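Local coordinates for protein P450 epoxidase (PDB 1Q5D) that belongs to the cytochrome P450 family, haem-containing enzymes whose largely helical fold encloses the cofactor and a bound ligand, at residues A354-A357 and Y358-P362. Sequence-based numbering, arbitrary orientation.
Sequences ASLA and YGRGP. With HEM (protoporphyrin IX containing Fe), chain B.
Gly359 N donates to Leu356 O (2.7 Å, N-H...O angle 159°), closing a type I beta turn that bends the chain sharply beside the haem. The bend brings the side chain of Arg360 alongside the residues before the turn. Its chain is bent at chi2 (-66°), which folds the guanidinium back to the carbonyl of Ser355: NH2 donates to Ser355 O at 2.8 Å, from above the carbonyl plane, and NH1 adds a weak bond at 3.1 Å. NH1 also reaches Gly359 O (2.9 Å), nearly within the guanidinium plane, so one arginine, long and rich in N-H groups, links both sides of the turn. Leu356 crosses it at about a right angle, laying CD2 over the centre of one guanidinium face, 3.8 Å above the plane. A water accepts from Tyr358 N and donates to Ser355 O. Gly359 has a positive phi, which suits glycine, and its N lies 3.7 Å from HEM CMA. The flat, largely apolar ring of Tyr358 packs beside the porphyrin, CE2 3.5 Å from HEM C3B, and Tyr358 shares a backbone hydrogen bond with Cys365. The arrangement belongs to the haem-binding loop of cytochromes P450, preceding the cysteine that in this family ligates iron.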
loop_
_atom_site.group_PDB
_atom_site.type_symbol
_atom_site.label_atom_id
_atom_site.label_comp_id
_atom_site.label_asym_id
_atom_site.label_seq_id
_atom_site.Cartn_x
_atom_site.Cartn_y
_atom_site.Cartn_z
ATOM N N ALA A 354 5.539 -1.332 17.271
ATOM C CA ALA A 354 4.165 -1.836 17.344
ATOM C C ALA A 354 3.289 -1.386 16.163
ATOM O O ALA A 354 2.153 -1.837 16.025
ATOM C CB ALA A 354 3.515 -1.442 18.679
ATOM N N SER A 355 3.802 -0.509 15.313
ATOM C CA SER A 355 3.011 -0.093 14.137
ATOM C C SER A 355 2.566 -1.313 13.320
ATOM O O SER A 355 3.361 -2.213 13.085
ATOM C CB SER A 355 3.791 0.902 13.288
ATOM O OG SER A 355 3.074 1.237 12.099
ATOM N N LEU A 356 1.296 -1.352 12.912
ATOM C CA LEU A 356 0.751 -2.459 12.096
ATOM C C LEU A 356 0.620 -2.059 10.615
ATOM O O LEU A 356 0.032 -2.795 9.803
ATOM C CB LEU A 356 -0.642 -2.888 12.608
ATOM C CG LEU A 356 -0.795 -3.326 14.067
ATOM C CD1 LEU A 356 -2.248 -3.234 14.543
ATOM C CD2 LEU A 356 -0.299 -4.740 14.225
ATOM N N ALA A 357 1.177 -0.903 10.285
ATOM C CA ALA A 357 1.097 -0.303 8.943
ATOM C C ALA A 357 1.429 -1.279 7.803
ATOM O O ALA A 357 0.838 -1.199 6.718
ATOM C CB ALA A 357 1.974 0.946 8.878
ATOM N N TYR A 358 2.350 -2.214 8.047
ATOM C CA TYR A 358 2.717 -3.196 7.024
ATOM C C TYR A 358 2.174 -4.578 7.329
ATOM O O TYR A 358 2.636 -5.571 6.759
ATOM C CB TYR A 358 4.234 -3.270 6.847
ATOM C CG TYR A 358 4.846 -2.026 6.253
ATOM C CD1 TYR A 358 5.412 -1.052 7.065
ATOM C CD2 TYR A 358 4.867 -1.824 4.870
ATOM C CE1 TYR A 358 5.987 0.088 6.523
ATOM C CE2 TYR A 358 5.438 -0.667 4.323
ATOM C CZ TYR A 358 5.997 0.272 5.154
ATOM O OH TYR A 358 6.584 1.405 4.634
ATOM N N GLY A 359 1.198 -4.652 8.240
ATOM C CA GLY A 359 0.529 -5.900 8.523
ATOM C C GLY A 359 1.258 -6.782 9.532
ATOM O O GLY A 359 2.315 -6.403 10.038
ATOM N N ARG A 360 0.682 -7.962 9.783
ATOM C CA ARG A 360 1.214 -8.972 10.713
ATOM C C ARG A 360 0.846 -10.362 10.225
ATOM O O ARG A 360 -0.177 -10.552 9.561
ATOM C CB ARG A 360 0.601 -8.799 12.114
ATOM C CG ARG A 360 1.169 -7.660 12.926
ATOM C CD ARG A 360 2.637 -7.821 13.325
ATOM N NE ARG A 360 3.073 -6.711 14.173
ATOM C CZ ARG A 360 3.420 -5.513 13.739
ATOM N NH1 ARG A 360 3.392 -5.226 12.432
ATOM N NH2 ARG A 360 3.782 -4.574 14.604
ATOM N N GLY A 361 1.665 -11.349 10.568
ATOM C CA GLY A 361 1.363 -12.719 10.206
ATOM C C GLY A 361 1.840 -13.121 8.823
ATOM O O GLY A 361 2.726 -12.487 8.244
ATOM N N PRO A 362 1.264 -14.199 8.303
ATOM C CA PRO A 362 1.670 -14.750 7.005
ATOM C C PRO A 362 1.471 -13.777 5.846
ATOM O O PRO A 362 2.174 -13.909 4.846
ATOM C CB PRO A 362 0.749 -15.965 6.828
ATOM C CG PRO A 362 -0.338 -15.782 7.794
ATOM C CD PRO A 362 0.197 -14.991 8.939
HETATM C CHA HEM B . 0.404 -6.812 1.710
HETATM C CHB HEM B . 0.891 -2.276 3.266
HETATM C CHC HEM B . 4.261 -1.474 -0.146
HETATM C CHD HEM B . 3.333 -5.791 -2.043
HETATM C C1A HEM B . 0.313 -5.682 2.480
HETATM C C2A HEM B . -0.446 -5.549 3.701
HETATM C C3A HEM B . -0.329 -4.290 4.123
HETATM C C4A HEM B . 0.518 -3.589 3.186
HETATM C CMA HEM B . -0.976 -3.689 5.401
HETATM C CAA HEM B . -1.250 -6.684 4.379
HETATM C CBA HEM B . -2.734 -6.586 4.015
HETATM C CGA HEM B . -3.507 -7.650 4.776
HETATM O O1A HEM B . -4.738 -7.824 4.518
HETATM O O2A HEM B . -2.891 -8.347 5.633
HETATM C C1B HEM B . 1.839 -1.704 2.468
HETATM C C2B HEM B . 2.307 -0.350 2.637
HETATM C C3B HEM B . 3.212 -0.118 1.700
HETATM C C4B HEM B . 3.370 -1.313 0.897
HETATM C CMB HEM B . 1.827 0.686 3.690
HETATM C CAB HEM B . 3.936 1.235 1.591
HETATM C CBB HEM B . 4.532 1.624 0.468
HETATM C C1C HEM B . 4.345 -2.578 -0.940
HETATM C C2C HEM B . 5.270 -2.782 -2.034
HETATM C C3C HEM B . 4.998 -3.984 -2.552
HETATM C C4C HEM B . 3.911 -4.570 -1.790
HETATM C CMC HEM B . 6.347 -1.750 -2.461
HETATM C CAC HEM B . 5.646 -4.732 -3.731
HETATM C CBC HEM B . 6.803 -4.324 -4.247
HETATM C C1D HEM B . 2.415 -6.426 -1.244
HETATM C C2D HEM B . 1.819 -7.686 -1.577
HETATM C C3D HEM B . 0.912 -8.016 -0.415
HETATM C C4D HEM B . 1.035 -6.908 0.493
HETATM C CMD HEM B . 2.077 -8.528 -2.837
HETATM C CAD HEM B . 0.055 -9.279 -0.230
HETATM C CBD HEM B . 0.805 -10.131 0.800
HETATM C CGD HEM B . 0.045 -11.399 1.099
HETATM O O1D HEM B . -1.211 -11.355 1.065
HETATM O O2D HEM B . 0.687 -12.461 1.361
HETATM N NA HEM B . 0.897 -4.470 2.184
HETATM N NB HEM B . 2.505 -2.295 1.393
HETATM N NC HEM B . 3.534 -3.679 -0.834
HETATM N ND HEM B . 1.927 -5.987 -0.025
HETATM FE FE HEM B . 2.335 -4.140 0.782
HETATM O O HOH W 1 3.983 -2.960 10.128
HETATM O O HOH W 2 0.657 -3.342 -0.408
#